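Local coordinates for Nrps/pks (Streptomyces albus, PDB 4OPE), which probably catalyses decarboxylative Claisen condensation, extending the polyketide chain as a ketosynthase domain of the oxazolomycin assembly line, at residues I9-V14 with R260-V265; K363-F368 with V431-S436. All coordinates share one frame; numbering follows the deposited sequence.

Contact 1: I9-V14 with R260-V265; sequences IVIVGV and RVLAVV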
ATOM      1  N   ILE A   9      13.510 -13.950  10.135  1.00 49.72           N
ATOM      2  CA  ILE A   9      13.534 -12.541  10.239  1.00 42.31           C
ATOM      3  C   ILE A   9      13.419 -12.191  11.692  1.00 40.60           C
ATOM      4  O   ILE A   9      12.670 -12.848  12.404  1.00 42.75           O
ATOM      5  CB  ILE A   9      12.337 -11.942   9.560  1.00 41.11           C
ATOM      6  CG1 ILE A   9      12.292 -12.380   8.103  1.00 42.25           C
ATOM      7  CG2 ILE A   9      12.389 -10.428   9.665  1.00 40.14           C
ATOM      8  CD1 ILE A   9      13.542 -12.058   7.349  1.00 44.72           C
ATOM      9  N   VAL A  10      14.134 -11.141  12.119  1.00 37.52           N
ATOM     10  CA  VAL A  10      14.045 -10.618  13.476  1.00 35.19           C
ATOM     11  C   VAL A  10      13.865  -9.115  13.486  1.00 32.91           C
ATOM     12  O   VAL A  10      14.144  -8.438  12.505  1.00 31.51           O
ATOM     13  CB  VAL A  10      15.302 -10.920  14.286  1.00 37.82           C
ATOM     14  CG1 VAL A  10      15.515 -12.434  14.392  1.00 39.16           C
ATOM     15  CG2 VAL A  10      16.530 -10.237  13.680  1.00 39.36           C
ATOM     16  N   ILE A  11      13.361  -8.621  14.603  1.00 31.31           N
ATOM     17  CA  ILE A  11      13.169  -7.229  14.818  1.00 31.30           C
ATOM     18  C   ILE A  11      14.330  -6.756  15.686  1.00 31.66           C
ATOM     19  O   ILE A  11      14.555  -7.250  16.789  1.00 33.16           O
ATOM     20  CB  ILE A  11      11.871  -6.952  15.606  1.00 31.42           C
ATOM     21  CG1 ILE A  11      10.639  -7.253  14.762  1.00 30.69           C
ATOM     22  CG2 ILE A  11      11.805  -5.496  16.119  1.00 31.41           C
ATOM     23  CD1 ILE A  11       9.357  -7.148  15.562  1.00 29.56           C
ATOM     24  N   VAL A  12      15.016  -5.731  15.232  1.00 31.50           N
ATOM     25  CA  VAL A  12      16.157  -5.255  15.969  1.00 31.81           C
ATOM     26  C   VAL A  12      16.020  -3.836  16.452  1.00 31.16           C
ATOM     27  O   VAL A  12      16.959  -3.293  16.934  1.00 31.65           O
ATOM     28  CB  VAL A  12      17.425  -5.340  15.123  1.00 31.57           C
ATOM     29  CG1 VAL A  12      17.614  -6.745  14.603  1.00 32.39           C
ATOM     30  CG2 VAL A  12      17.394  -4.325  13.978  1.00 32.13           C
ATOM     31  N   GLY A  13      14.876  -3.210  16.297  1.00 31.79           N
ATOM     32  CA  GLY A  13      14.666  -1.893  16.942  1.00 30.59           C
ATOM     33  C   GLY A  13      13.223  -1.494  16.800  1.00 28.25           C
ATOM     34  O   GLY A  13      12.546  -1.970  15.933  1.00 27.88           O
ATOM     35  N   VAL A  14      12.767  -0.604  17.641  1.00 28.48           N
ATOM     36  CA  VAL A  14      11.381  -0.134  17.569  1.00 28.66           C
ATOM     37  C   VAL A  14      11.318   1.279  18.078  1.00 27.63           C
ATOM     38  O   VAL A  14      12.092   1.661  18.954  1.00 28.99           O
ATOM     39  CB  VAL A  14      10.421  -1.061  18.395  1.00 29.58           C
ATOM     40  CG1 VAL A  14      10.923  -1.274  19.843  1.00 28.16           C
ATOM     41  CG2 VAL A  14       8.964  -0.578  18.365  1.00 29.05           C
ATOM     42  N   ARG A 260      21.037  -5.862  19.164  1.00 44.76           N
ATOM     43  CA  ARG A 260      20.139  -6.348  20.179  1.00 45.77           C
ATOM     44  C   ARG A 260      18.863  -6.832  19.452  1.00 45.16           C
ATOM     45  O   ARG A 260      18.240  -6.079  18.713  1.00 46.22           O
ATOM     46  CB  ARG A 260      19.858  -5.240  21.200  1.00 47.06           C
ATOM     47  CG  ARG A 260      18.950  -5.644  22.332  1.00 52.72           C
ATOM     48  CD  ARG A 260      18.902  -4.567  23.400  1.00 62.63           C
ATOM     49  NE  ARG A 260      18.579  -3.248  22.837  1.00 68.28           N
ATOM     50  CZ  ARG A 260      18.366  -2.153  23.560  1.00 70.39           C
ATOM     51  NH1 ARG A 260      18.402  -2.204  24.889  1.00 77.06           N
ATOM     52  NH2 ARG A 260      18.079  -1.009  22.950  1.00 70.14           N
ATOM     53  N   VAL A 261      18.516  -8.104  19.622  1.00 43.58           N
ATOM     54  CA  VAL A 261      17.338  -8.687  18.975  1.00 40.42           C
ATOM     55  C   VAL A 261      16.115  -8.582  19.905  1.00 40.81           C
ATOM     56  O   VAL A 261      16.124  -9.056  21.028  1.00 43.90           O
ATOM     57  CB  VAL A 261      17.634 -10.137  18.593  1.00 38.38           C
ATOM     58  CG1 VAL A 261      16.405 -10.816  18.062  1.00 41.30           C
ATOM     59  CG2 VAL A 261      18.678 -10.171  17.511  1.00 37.84           C
ATOM     60  N   LEU A 262      15.050  -7.966  19.430  1.00 39.93           N
ATOM     61  CA  LEU A 262      13.869  -7.746  20.263  1.00 38.36           C
ATOM     62  C   LEU A 262      12.871  -8.875  20.215  1.00 39.91           C
ATOM     63  O   LEU A 262      12.065  -9.044  21.143  1.00 41.18           O
ATOM     64  CB  LEU A 262      13.165  -6.468  19.813  1.00 37.66           C
ATOM     65  CG  LEU A 262      13.630  -5.164  20.477  1.00 37.49           C
ATOM     66  CD1 LEU A 262      15.095  -5.197  20.786  1.00 40.45           C
ATOM     67  CD2 LEU A 262      13.364  -3.960  19.627  1.00 36.97           C
ATOM     68  N   ALA A 263      12.882  -9.620  19.113  1.00 39.32           N
ATOM     69  CA  ALA A 263      11.920 -10.684  18.896  1.00 38.02           C
ATOM     70  C   ALA A 263      12.212 -11.346  17.562  1.00 38.85           C
ATOM     71  O   ALA A 263      12.704 -10.725  16.617  1.00 39.15           O
ATOM     72  CB  ALA A 263      10.497 -10.135  18.895  1.00 37.20           C
ATOM     73  N   VAL A 264      11.890 -12.619  17.495  1.00 38.36           N
ATOM     74  CA  VAL A 264      11.958 -13.353  16.263  1.00 39.00           C
ATOM     75  C   VAL A 264      10.563 -13.381  15.714  1.00 38.91           C
ATOM     76  O   VAL A 264       9.609 -13.763  16.430  1.00 39.25           O
ATOM     77  CB  VAL A 264      12.370 -14.813  16.531  1.00 40.83           C
ATOM     78  CG1 VAL A 264      12.340 -15.626  15.254  1.00 41.05           C
ATOM     79  CG2 VAL A 264      13.733 -14.848  17.184  1.00 40.96           C
ATOM     80  N   VAL A 265      10.444 -13.016  14.441  1.00 38.20           N
ATOM     81  CA  VAL A 265       9.186 -13.077  13.753  1.00 37.19           C
ATOM     82  C   VAL A 265       8.946 -14.480  13.225  1.00 39.79           C
ATOM     83  O   VAL A 265       9.387 -14.815  12.140  1.00 40.84           O
ATOM     84  CB  VAL A 265       9.187 -12.087  12.613  1.00 37.63           C
ATOM     85  CG1 VAL A 265       7.864 -12.165  11.818  1.00 38.10           C
ATOM     86  CG2 VAL A 265       9.386 -10.689  13.207  1.00 37.28           C
TER
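Strand 9-17 pairs antiparallel, through Ile-9 to Val-14, with the start of strand 263-272 and the loop leading into it, a largely buried contact inside the sheet. Val-10 and Val-264 form a non-hydrogen-bonded pair. Val-265 N donates to Ile-9 O (3.0 Å). Ile-11 uses both backbone polar atoms: its N reaches Ala-263 O at 3.0 Å, while its O takes the N-H of Leu-262 at 2.8 Å. Leu-262 and Ala-263 thus both lie opposite Ile-11, resembling a classic beta bulge. In the thiolase fold these are the first strands of the two duplicated halves, and the layer of central helices covers one face: Ile-9 and Val-265 rest on helix 178-192, Val-14 and Ala-263 on helix 356-370. On that face Ile-11 crosses Val-265 at about a right angle, CG1 to CG2 at 4.0 Å. Leu-262 crosses Ile-11 just as squarely, CB over CG2 at 4.1 Å, and Leu-262 CD2 lies 3.6 Å from Val-14 CG1, the branch set between backbone N and carbonyl carbon (chi1 52°). On the opposite face, which carries Val-10 and Val-264, Val-10 CB meets Val-261 CG1 at 3.9 Å and Val-10 CG1 meets Val-264 CG2.

Contact 2: K363-F368 with V431-S436; sequences KVLLQF and VILEES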
ATOM      1  N   LYS A 363       3.598  -3.004  22.207  1.00 35.34           N
ATOM      2  CA  LYS A 363       3.223  -3.485  23.531  1.00 36.60           C
ATOM      3  C   LYS A 363       3.771  -4.864  23.795  1.00 34.91           C
ATOM      4  O   LYS A 363       4.225  -5.127  24.857  1.00 38.16           O
ATOM      5  CB  LYS A 363       1.731  -3.514  23.664  1.00 39.06           C
ATOM      6  CG  LYS A 363       1.270  -3.920  25.035  1.00 41.88           C
ATOM      7  CD  LYS A 363       0.003  -4.731  24.865  1.00 43.50           C
ATOM      8  CE  LYS A 363      -0.867  -4.650  26.087  1.00 45.95           C
ATOM      9  NZ  LYS A 363      -2.003  -5.611  25.946  1.00 49.32           N
ATOM     10  N   VAL A 364       3.734  -5.754  22.830  1.00 34.27           N
ATOM     11  CA  VAL A 364       4.290  -7.090  23.031  1.00 33.99           C
ATOM     12  C   VAL A 364       5.825  -7.071  23.194  1.00 35.76           C
ATOM     13  O   VAL A 364       6.395  -7.715  24.090  1.00 36.36           O
ATOM     14  CB  VAL A 364       3.910  -7.979  21.856  1.00 33.16           C
ATOM     15  CG1 VAL A 364       4.662  -9.307  21.895  1.00 33.57           C
ATOM     16  CG2 VAL A 364       2.418  -8.204  21.900  1.00 34.03           C
ATOM     17  N   LEU A 365       6.502  -6.334  22.320  1.00 33.89           N
ATOM     18  CA  LEU A 365       7.939  -6.240  22.450  1.00 32.79           C
ATOM     19  C   LEU A 365       8.334  -5.789  23.841  1.00 32.23           C
ATOM     20  O   LEU A 365       9.267  -6.301  24.396  1.00 34.68           O
ATOM     21  CB  LEU A 365       8.515  -5.290  21.404  1.00 30.82           C
ATOM     22  CG  LEU A 365       8.272  -5.750  19.968  1.00 31.13           C
ATOM     23  CD1 LEU A 365       8.847  -4.768  18.956  1.00 30.63           C
ATOM     24  CD2 LEU A 365       8.812  -7.152  19.722  1.00 31.14           C
ATOM     25  N   LEU A 366       7.646  -4.811  24.392  1.00 32.84           N
ATOM     26  CA  LEU A 366       7.955  -4.337  25.734  1.00 34.75           C
ATOM     27  C   LEU A 366       7.650  -5.408  26.738  1.00 33.22           C
ATOM     28  O   LEU A 366       8.364  -5.572  27.693  1.00 32.16           O
ATOM     29  CB  LEU A 366       7.167  -3.064  26.083  1.00 37.22           C
ATOM     30  CG  LEU A 366       7.640  -1.894  25.226  1.00 39.58           C
ATOM     31  CD1 LEU A 366       6.677  -0.708  25.155  1.00 39.24           C
ATOM     32  CD2 LEU A 366       9.038  -1.492  25.714  1.00 41.02           C
ATOM     33  N   GLN A 367       6.591  -6.153  26.521  1.00 34.14           N
ATOM     34  CA  GLN A 367       6.305  -7.253  27.437  1.00 35.76           C
ATOM     35  C   GLN A 367       7.498  -8.250  27.441  1.00 35.90           C
ATOM     36  O   GLN A 367       7.994  -8.628  28.512  1.00 35.86           O
ATOM     37  CB  GLN A 367       4.942  -7.891  27.130  1.00 33.84           C
ATOM     38  CG  GLN A 367       3.807  -6.994  27.578  1.00 34.34           C
ATOM     39  CD  GLN A 367       2.413  -7.626  27.512  1.00 34.95           C
ATOM     40  OE1 GLN A 367       1.488  -7.198  28.189  1.00 36.35           O
ATOM     41  NE2 GLN A 367       2.266  -8.645  26.709  1.00 37.07           N
ATOM     42  N   PHE A 368       7.972  -8.633  26.257  1.00 35.12           N
ATOM     43  CA  PHE A 368       9.105  -9.521  26.163  1.00 35.86           C
ATOM     44  C   PHE A 368      10.254  -8.938  26.971  1.00 38.37           C
ATOM     45  O   PHE A 368      10.832  -9.638  27.831  1.00 41.42           O
ATOM     46  CB  PHE A 368       9.550  -9.719  24.728  1.00 34.59           C
ATOM     47  CG  PHE A 368       8.688 -10.663  23.912  1.00 35.37           C
ATOM     48  CD1 PHE A 368       7.838 -11.581  24.488  1.00 36.13           C
ATOM     49  CD2 PHE A 368       8.787 -10.649  22.525  1.00 35.93           C
ATOM     50  CE1 PHE A 368       7.094 -12.454  23.693  1.00 37.01           C
ATOM     51  CE2 PHE A 368       8.055 -11.521  21.726  1.00 37.60           C
ATOM     52  CZ  PHE A 368       7.202 -12.432  22.317  1.00 37.53           C
ATOM     53  N   VAL A 431       0.262 -11.906  13.336  1.00 34.14           N
ATOM     54  CA  VAL A 431       1.689 -12.189  13.504  1.00 35.20           C
ATOM     55  C   VAL A 431       2.061 -12.890  14.819  1.00 36.35           C
ATOM     56  O   VAL A 431       1.555 -12.578  15.882  1.00 36.05           O
ATOM     57  CB  VAL A 431       2.571 -10.937  13.254  1.00 36.82           C
ATOM     58  CG1 VAL A 431       2.054  -9.737  13.978  1.00 38.74           C
ATOM     59  CG2 VAL A 431       4.002 -11.162  13.695  1.00 38.03           C
ATOM     60  N   ILE A 432       2.941 -13.894  14.697  1.00 38.97           N
ATOM     61  CA  ILE A 432       3.485 -14.646  15.815  1.00 38.14           C
ATOM     62  C   ILE A 432       4.929 -14.220  16.075  1.00 38.00           C
ATOM     63  O   ILE A 432       5.774 -14.271  15.162  1.00 37.46           O
ATOM     64  CB  ILE A 432       3.531 -16.145  15.502  1.00 39.31           C
ATOM     65  CG1 ILE A 432       2.237 -16.643  14.840  1.00 42.57           C
ATOM     66  CG2 ILE A 432       3.730 -16.932  16.761  1.00 39.45           C
ATOM     67  CD1 ILE A 432       1.051 -16.833  15.753  1.00 41.73           C
ATOM     68  N   LEU A 433       5.209 -13.805  17.311  1.00 37.21           N
ATOM     69  CA  LEU A 433       6.558 -13.432  17.728  1.00 38.10           C
ATOM     70  C   LEU A 433       7.135 -14.327  18.826  1.00 41.94           C
ATOM     71  O   LEU A 433       6.414 -14.965  19.601  1.00 46.31           O
ATOM     72  CB  LEU A 433       6.570 -12.001  18.221  1.00 36.98           C
ATOM     73  CG  LEU A 433       6.079 -10.977  17.210  1.00 36.93           C
ATOM     74  CD1 LEU A 433       6.186  -9.592  17.797  1.00 36.77           C
ATOM     75  CD2 LEU A 433       6.875 -11.001  15.923  1.00 38.15           C
ATOM     76  N   GLU A 434       8.456 -14.386  18.889  1.00 44.34           N
ATOM     77  CA  GLU A 434       9.122 -15.149  19.923  1.00 44.15           C
ATOM     78  C   GLU A 434      10.196 -14.275  20.499  1.00 43.31           C
ATOM     79  O   GLU A 434      10.939 -13.618  19.776  1.00 39.57           O
ATOM     80  CB  GLU A 434       9.711 -16.427  19.334  1.00 47.48           C
ATOM     81  CG  GLU A 434      10.287 -17.407  20.340  1.00 52.25           C
ATOM     82  CD  GLU A 434      10.870 -18.662  19.684  1.00 57.49           C
ATOM     83  OE1 GLU A 434      10.713 -19.764  20.251  1.00 65.78           O
ATOM     84  OE2 GLU A 434      11.481 -18.572  18.600  1.00 62.09           O
ATOM     85  N   GLU A 435      10.245 -14.267  21.822  1.00 46.73           N
ATOM     86  CA  GLU A 435      11.289 -13.623  22.602  1.00 47.10           C
ATOM     87  C   GLU A 435      12.642 -14.151  22.183  1.00 49.41           C
ATOM     88  O   GLU A 435      12.728 -15.301  21.773  1.00 48.14           O
ATOM     89  CB  GLU A 435      11.054 -13.973  24.058  1.00 49.25           C
ATOM     90  CG  GLU A 435      12.076 -13.456  25.034  1.00 50.45           C
ATOM     91  CD  GLU A 435      11.864 -14.000  26.437  1.00 52.36           C
ATOM     92  OE1 GLU A 435      11.220 -15.072  26.576  1.00 46.61           O
ATOM     93  OE2 GLU A 435      12.379 -13.359  27.407  1.00 54.63           O
ATOM     94  N   SER A 436      13.691 -13.322  22.278  1.00 51.81           N
ATOM     95  CA  SER A 436      15.051 -13.716  21.936  0.60 55.79           C
ATOM     96  C   SER A 436      15.932 -13.856  23.171  1.00 57.30           C
ATOM     97  O   SER A 436      15.987 -12.933  24.005  1.00 57.26           O
ATOM     98  CB  SER A 436      15.679 -12.644  21.078  0.60 60.05           C
ATOM     99  OG  SER A 436      16.078 -11.547  21.896  0.60 64.25           O
TER
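Phe-368 N donates to Val-364 O at 2.8 Å, a helical bond between two residues that both turn their side chains toward Leu-433 and its neighbours on strand 427-434. No hydrogen bond crosses the contact; the Phe-368 ring does most of the work. With CG anti to the carbonyl carbon (chi1 -77°), the ring reaches out from the helix to the place where the strand gives way to loop. One face lies against Val-364 CG1 of its own helix. Over the opposite face runs the backbone of Glu-435, its N 3.5 Å from Phe-368 CE2, and Glu-435 CB sits 4.0 Å from the ring centroid in a CH-pi contact only 12° off the normal. Leu-433 O lies at the edge, near the ring plane, 3.8 Å from Phe-368 CZ. Helix segment 363-368 and strand segment 431-434 run 19° apart, their axes 10.1 Å at closest approach, as in the helix-on-sheet layering of the thiolase fold, where helix 356-370 belongs to the central layer. Further along, Leu-433 CB touches Phe-368 CE2 at 3.8 Å, while Leu-433 CD1 meets Leu-365 CD2 at 4.1 Å, the two leucines crossing at about a right angle. Beyond its CG the Glu-435 chain is extended, and OE2 makes a salt bridge to Arg-415. Trp-402 also meets the Phe-368 ring.

Overall arrangement
Both contacts are buried, with about 9 Å between their centres, and both reach the same sheet. Contact 1 joins two of its strands edge to edge, so backbone hydrogen bonds carry it, with valines on one face and the isoleucines, Ala-263 and Val-265 on the other, Leu-262 joining in. Contact 2 is a joint between layers, helix against sheet, with no hydrogen bond across it and an aromatic ring taking the main share. Strands 263-272 and 427-434 are neighbours, which ties the two together: Val-264 N probably bonds Glu-434 O at 2.7 Å. Helix 356-370 serves both as well, Leu-365 of contact 2 packing on Ala-263 of contact 1.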